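Local coordinates for tRNA endonuclease VMS1 (PDB 5WHG), which cleaves polypeptidyl-tRNAs in ribosome-associated quality control, releasing incompletely synthesized polypeptides for degradation, at residues G220-H225 / S308-I313; N247-K252 / E304-K309. All blocks are in the same frame, centred on the assembly; numbering follows the deposited sequence.

Interaction 1. Residues G220-H225 / S308-I313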
loop_
_atom_site.group_PDB
_atom_site.type_symbol
_atom_site.label_atom_id
_atom_site.label_comp_id
_atom_site.label_asym_id
_atom_site.label_seq_id
_atom_site.Cartn_x
_atom_site.Cartn_y
_atom_site.Cartn_z
ATOM N N GLY A 220 0.657 11.762 -3.956
ATOM C CA GLY A 220 0.959 10.394 -4.308
ATOM C C GLY A 220 2.174 9.907 -3.543
ATOM O O GLY A 220 3.004 10.697 -3.084
ATOM N N ALA A 221 2.259 8.581 -3.393
ATOM C CA ALA A 221 3.429 7.978 -2.765
ATOM C C ALA A 221 3.610 6.544 -3.248
ATOM O O ALA A 221 2.644 5.876 -3.623
ATOM C CB ALA A 221 3.315 8.027 -1.241
ATOM N N ILE A 222 4.864 6.088 -3.263
ATOM C CA ILE A 222 5.210 4.672 -3.392
ATOM C C ILE A 222 5.606 4.192 -1.995
ATOM O O ILE A 222 6.599 4.661 -1.428
ATOM C CB ILE A 222 6.346 4.440 -4.405
ATOM C CG1 ILE A 222 5.985 4.957 -5.811
ATOM C CG2 ILE A 222 6.714 2.971 -4.467
ATOM C CD1 ILE A 222 4.733 4.323 -6.445
ATOM N N VAL A 223 4.822 3.287 -1.408
ATOM C CA VAL A 223 5.028 2.858 -0.025
ATOM C C VAL A 223 5.675 1.479 -0.024
ATOM O O VAL A 223 5.247 0.577 -0.756
ATOM C CB VAL A 223 3.705 2.845 0.767
ATOM C CG1 VAL A 223 2.666 1.924 0.097
ATOM C CG2 VAL A 223 3.947 2.416 2.226
ATOM N N SER A 224 6.716 1.317 0.785
ATOM C CA SER A 224 7.296 0.002 1.010
ATOM C C SER A 224 6.484 -0.768 2.040
ATOM O O SER A 224 6.048 -0.209 3.049
ATOM C CB SER A 224 8.734 0.127 1.497
ATOM O OG SER A 224 9.035 -0.922 2.402
ATOM N N HIS A 225 6.302 -2.065 1.803
ATOM C CA HIS A 225 5.629 -2.891 2.793
ATOM C C HIS A 225 6.475 -3.117 4.039
ATOM O O HIS A 225 5.932 -3.538 5.067
ATOM C CB HIS A 225 5.217 -4.224 2.169
ATOM C CG HIS A 225 4.208 -4.088 1.068
ATOM N ND1 HIS A 225 3.540 -5.168 0.530
ATOM C CD2 HIS A 225 3.746 -2.996 0.408
ATOM C CE1 HIS A 225 2.724 -4.751 -0.426
ATOM N NE2 HIS A 225 2.826 -3.436 -0.518
ATOM N N SER A 308 5.007 -0.536 -12.167
ATOM C CA SER A 308 4.844 -1.844 -12.787
ATOM C C SER A 308 5.166 -2.984 -11.832
ATOM O O SER A 308 4.727 -4.111 -12.072
ATOM C CB SER A 308 5.701 -1.930 -14.045
ATOM O OG SER A 308 7.042 -1.664 -13.717
ATOM N N LYS A 309 5.849 -2.706 -10.722
ATOM C CA LYS A 309 6.116 -3.704 -9.690
ATOM C C LYS A 309 5.195 -3.598 -8.465
ATOM O O LYS A 309 5.430 -4.303 -7.474
ATOM C CB LYS A 309 7.576 -3.611 -9.222
ATOM C CG LYS A 309 8.607 -3.676 -10.340
ATOM C CD LYS A 309 9.992 -3.353 -9.799
ATOM C CE LYS A 309 11.095 -3.661 -10.811
ATOM N NZ LYS A 309 11.176 -2.626 -11.883
ATOM N N CYS A 310 4.159 -2.752 -8.487
ATOM C CA CYS A 310 3.327 -2.603 -7.287
ATOM C C CYS A 310 2.333 -3.744 -7.154
ATOM O O CYS A 310 1.732 -4.176 -8.140
ATOM C CB CYS A 310 2.552 -1.289 -7.289
ATOM S SG CYS A 310 3.517 0.091 -6.801
ATOM N N ASP A 311 2.156 -4.215 -5.915
ATOM C CA ASP A 311 1.056 -5.122 -5.591
ATOM C C ASP A 311 -0.285 -4.476 -5.921
ATOM O O ASP A 311 -1.052 -4.979 -6.744
ATOM C CB ASP A 311 1.099 -5.492 -4.100
ATOM C CG ASP A 311 2.050 -6.647 -3.787
ATOM O OD1 ASP A 311 3.149 -6.722 -4.393
ATOM O OD2 ASP A 311 1.698 -7.467 -2.897
ATOM N N ASN A 312 -0.581 -3.356 -5.261
ATOM C CA ASN A 312 -1.816 -2.620 -5.442
ATOM C C ASN A 312 -1.509 -1.165 -5.750
ATOM O O ASN A 312 -0.488 -0.618 -5.316
ATOM C CB ASN A 312 -2.704 -2.698 -4.196
ATOM C CG ASN A 312 -3.112 -4.124 -3.862
ATOM O OD1 ASN A 312 -3.835 -4.782 -4.616
ATOM N ND2 ASN A 312 -2.668 -4.597 -2.722
ATOM N N ILE A 313 -2.414 -0.547 -6.500
ATOM C CA ILE A 313 -2.393 0.887 -6.748
ATOM C C ILE A 313 -3.734 1.457 -6.263
ATOM O O ILE A 313 -4.755 1.341 -6.953
ATOM C CB ILE A 313 -2.126 1.199 -8.225
ATOM C CG1 ILE A 313 -0.760 0.620 -8.625
ATOM C CG2 ILE A 313 -2.161 2.688 -8.458
ATOM C CD1 ILE A 313 -0.549 0.392 -10.142
#
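H225 brings the CE1 corner of its imidazole up to the carboxylate of D311, and its CE1 lies 3.8 Å from D311 OD2. The carboxylate atom sits at the ring edge, near the ring plane, while the carboxylate itself is turned 78° from that plane. CG of H225 stands beside its own backbone N (chi1 -64°), which turns the ring toward the loop. The two groups meet by van der Waals contact, H225 ND1 staying 4.5 Å from D311 OD2. The firmer polar tie of the ring is NE2 to the hydroxyl of S208, and F25 stacks on the imidazole. Three residues back along the strand, I222 reaches over with its outermost methyl, CD1 standing 4.4 Å from C310 SG. This apolar touch is loose, but both residues are buried, and C310 also packs on I207 and A209. The contact thus joins the end of strand 217-224 to the loop leading from helix 304-308 into strand 313-316 of the same mixed sheet in the VLRF1 domain. Strand 207-214 runs between those two strands, and helix 351-362 packs against A221 and V223, with its W358 also meeting the H225 ring.

Interaction 2. Residues N247-K252 / E304-K309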
loop_
_atom_site.group_PDB
_atom_site.type_symbol
_atom_site.label_atom_id
_atom_site.label_comp_id
_atom_site.label_asym_id
_atom_site.label_seq_id
_atom_site.Cartn_x
_atom_site.Cartn_y
_atom_site.Cartn_z
ATOM N N ASN A 247 7.270 3.688 5.406
ATOM C CA ASN A 247 8.417 4.008 4.562
ATOM C C ASN A 247 7.938 4.361 3.154
ATOM O O ASN A 247 7.588 3.475 2.366
ATOM C CB ASN A 247 9.388 2.841 4.539
ATOM C CG ASN A 247 10.634 3.154 3.773
ATOM O OD1 ASN A 247 10.877 4.302 3.396
ATOM N ND2 ASN A 247 11.450 2.137 3.552
ATOM N N PHE A 248 7.928 5.664 2.836
ATOM C CA PHE A 248 7.563 6.139 1.503
ATOM C C PHE A 248 8.839 6.244 0.679
ATOM O O PHE A 248 9.651 7.139 0.902
ATOM C CB PHE A 248 6.835 7.484 1.549
ATOM C CG PHE A 248 5.352 7.395 1.859
ATOM C CD1 PHE A 248 4.689 6.173 1.890
ATOM C CD2 PHE A 248 4.622 8.553 2.136
ATOM C CE1 PHE A 248 3.326 6.099 2.194
ATOM C CE2 PHE A 248 3.261 8.497 2.438
ATOM C CZ PHE A 248 2.609 7.268 2.468
ATOM N N LEU A 249 9.013 5.328 -0.275
ATOM C CA LEU A 249 10.189 5.359 -1.130
ATOM C C LEU A 249 10.189 6.607 -1.996
ATOM O O LEU A 249 11.241 7.214 -2.215
ATOM C CB LEU A 249 10.249 4.089 -1.986
ATOM C CG LEU A 249 10.282 2.759 -1.215
ATOM C CD1 LEU A 249 10.552 1.590 -2.126
ATOM C CD2 LEU A 249 11.332 2.811 -0.132
ATOM N N GLU A 250 9.022 7.002 -2.500
ATOM C CA GLU A 250 8.843 8.301 -3.133
ATOM C C GLU A 250 7.537 8.909 -2.637
ATOM O O GLU A 250 6.635 8.204 -2.175
ATOM C CB GLU A 250 8.829 8.201 -4.659
ATOM C CG GLU A 250 9.873 7.279 -5.281
ATOM C CD GLU A 250 11.282 7.861 -5.350
ATOM O OE1 GLU A 250 11.487 9.007 -4.902
ATOM O OE2 GLU A 250 12.188 7.159 -5.858
ATOM N N HIS A 251 7.437 10.231 -2.731
ATOM C CA HIS A 251 6.190 10.899 -2.377
ATOM C C HIS A 251 6.201 12.281 -2.998
ATOM O O HIS A 251 7.243 12.935 -3.037
ATOM C CB HIS A 251 6.008 11.016 -0.860
ATOM C CG HIS A 251 6.964 11.968 -0.230
ATOM N ND1 HIS A 251 6.648 13.288 0.013
ATOM C CD2 HIS A 251 8.251 11.808 0.152
ATOM C CE1 HIS A 251 7.698 13.895 0.530
ATOM N NE2 HIS A 251 8.681 13.020 0.628
ATOM N N LYS A 252 5.040 12.716 -3.483
ATOM C CA LYS A 252 4.887 14.030 -4.089
ATOM C C LYS A 252 3.533 14.594 -3.689
ATOM O O LYS A 252 2.573 13.835 -3.527
ATOM C CB LYS A 252 5.006 13.955 -5.620
ATOM C CG LYS A 252 5.797 15.103 -6.255
ATOM C CD LYS A 252 7.285 14.750 -6.347
ATOM C CE LYS A 252 8.139 15.959 -6.746
ATOM N NZ LYS A 252 9.599 15.636 -6.841
ATOM N N GLU A 304 7.097 5.135 -13.169
ATOM C CA GLU A 304 6.767 3.956 -13.970
ATOM C C GLU A 304 7.472 2.675 -13.524
ATOM O O GLU A 304 6.801 1.631 -13.449
ATOM C CB GLU A 304 7.052 4.313 -15.438
ATOM C CG GLU A 304 6.886 3.203 -16.486
ATOM C CD GLU A 304 7.034 3.754 -17.920
ATOM O OE1 GLU A 304 6.185 3.437 -18.786
ATOM O OE2 GLU A 304 7.986 4.533 -18.171
ATOM N N PRO A 305 8.783 2.659 -13.228
ATOM C CA PRO A 305 9.391 1.383 -12.793
ATOM C C PRO A 305 8.787 0.863 -11.506
ATOM O O PRO A 305 8.539 -0.345 -11.389
ATOM C CB PRO A 305 10.878 1.731 -12.621
ATOM C CG PRO A 305 11.088 2.959 -13.428
ATOM C CD PRO A 305 9.802 3.715 -13.406
ATOM N N TYR A 306 8.555 1.760 -10.536
ATOM C CA TYR A 306 7.837 1.414 -9.303
ATOM C C TYR A 306 6.432 0.880 -9.578
ATOM O O TYR A 306 6.020 -0.120 -8.976
ATOM C CB TYR A 306 7.715 2.636 -8.395
ATOM C CG TYR A 306 8.979 3.175 -7.802
ATOM C CD1 TYR A 306 9.723 2.421 -6.910
ATOM C CD2 TYR A 306 9.402 4.458 -8.087
ATOM C CE1 TYR A 306 10.861 2.914 -6.338
ATOM C CE2 TYR A 306 10.539 4.966 -7.506
ATOM C CZ TYR A 306 11.268 4.183 -6.634
ATOM O OH TYR A 306 12.404 4.672 -6.037
ATOM N N LEU A 307 5.655 1.582 -10.434
ATOM C CA LEU A 307 4.245 1.247 -10.664
ATOM C C LEU A 307 4.075 -0.123 -11.318
ATOM O O LEU A 307 3.102 -0.830 -11.033
ATOM C CB LEU A 307 3.557 2.326 -11.513
ATOM C CG LEU A 307 3.375 3.682 -10.785
ATOM C CD1 LEU A 307 2.863 4.850 -11.680
ATOM C CD2 LEU A 307 2.481 3.518 -9.564
ATOM N N SER A 308 5.007 -0.536 -12.167
ATOM C CA SER A 308 4.844 -1.844 -12.787
ATOM C C SER A 308 5.166 -2.984 -11.832
ATOM O O SER A 308 4.727 -4.111 -12.072
ATOM C CB SER A 308 5.701 -1.930 -14.045
ATOM O OG SER A 308 7.042 -1.664 -13.717
ATOM N N LYS A 309 5.849 -2.706 -10.722
ATOM C CA LYS A 309 6.116 -3.704 -9.690
ATOM C C LYS A 309 5.195 -3.598 -8.465
ATOM O O LYS A 309 5.430 -4.303 -7.474
ATOM C CB LYS A 309 7.576 -3.611 -9.222
ATOM C CG LYS A 309 8.607 -3.676 -10.340
ATOM C CD LYS A 309 9.992 -3.353 -9.799
ATOM C CE LYS A 309 11.095 -3.661 -10.811
ATOM N NZ LYS A 309 11.176 -2.626 -11.883
#
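Y306 reaches from helix 304-308 to the bent outermost strand, and its phenol ends at the carboxylate of E250. The hydroxyl donates to the acid, with Y306 OH 2.5 Å from E250 OE2. That oxygen is approached on its anti side, with the donor 20° out of the carboxylate plane, and it lies at the edge of the phenol ring. Ring and carboxylate planes are turned 64° apart, and the two side chains run roughly at right angles. What brings the acid here is a bend in its chain at chi2 (-78°), which turns the carboxylate aside toward the hydroxyl and leaves the methylene CG packed against the ring carbons CE2 and CZ. OE2 has a second but weak partner in a long ion pair with R77; the phenol makes its hydrogen bond. A phenylalanine here would probably keep much of the ring packing but leave E250 OE2 without its hydroxyl partner, so that the carboxylate would be freer to turn. L249 adds the apolar part, its CD1 methyl coming obliquely to Y306 CE1 at 4.4 Å. That L249 and E250 can both serve one tyrosine follows from the classic beta bulge they form opposite I222, which puts two successive side chains on the same side of the strand. The bulge interrupts strand 247-255, the outermost strand beside 217-224, and sets both side chains toward the short helix. Helix 66-76 closes over the junction, its K73 touching E250 and Y306 and its L76 touching L249, while I222 of strand 217-224 lies against the tyrosine from within the sheet.

Interaction 1 holds strand 217-224, and interaction 2 its neighbour 247-255, to the chain around helix 304-308, and they share S308 and K309. Both are buried contacts, each with one partly exposed acid, D311 or E250. Interaction 1 lies deeper, its centre about 6 Å from the centre of the chain against about 10 Å, and holds the loop after the helix; interaction 2 holds the helix itself, at the sheet's outermost strand. The chemistry differs accordingly: interaction 1 is van der Waals contact, an acid beside an imidazole, without a bond between its segments, whereas interaction 2 turns on a hydroxyl-to-carboxylate bond. I222 links them, meeting C310 in interaction 1 and also lying against Y306.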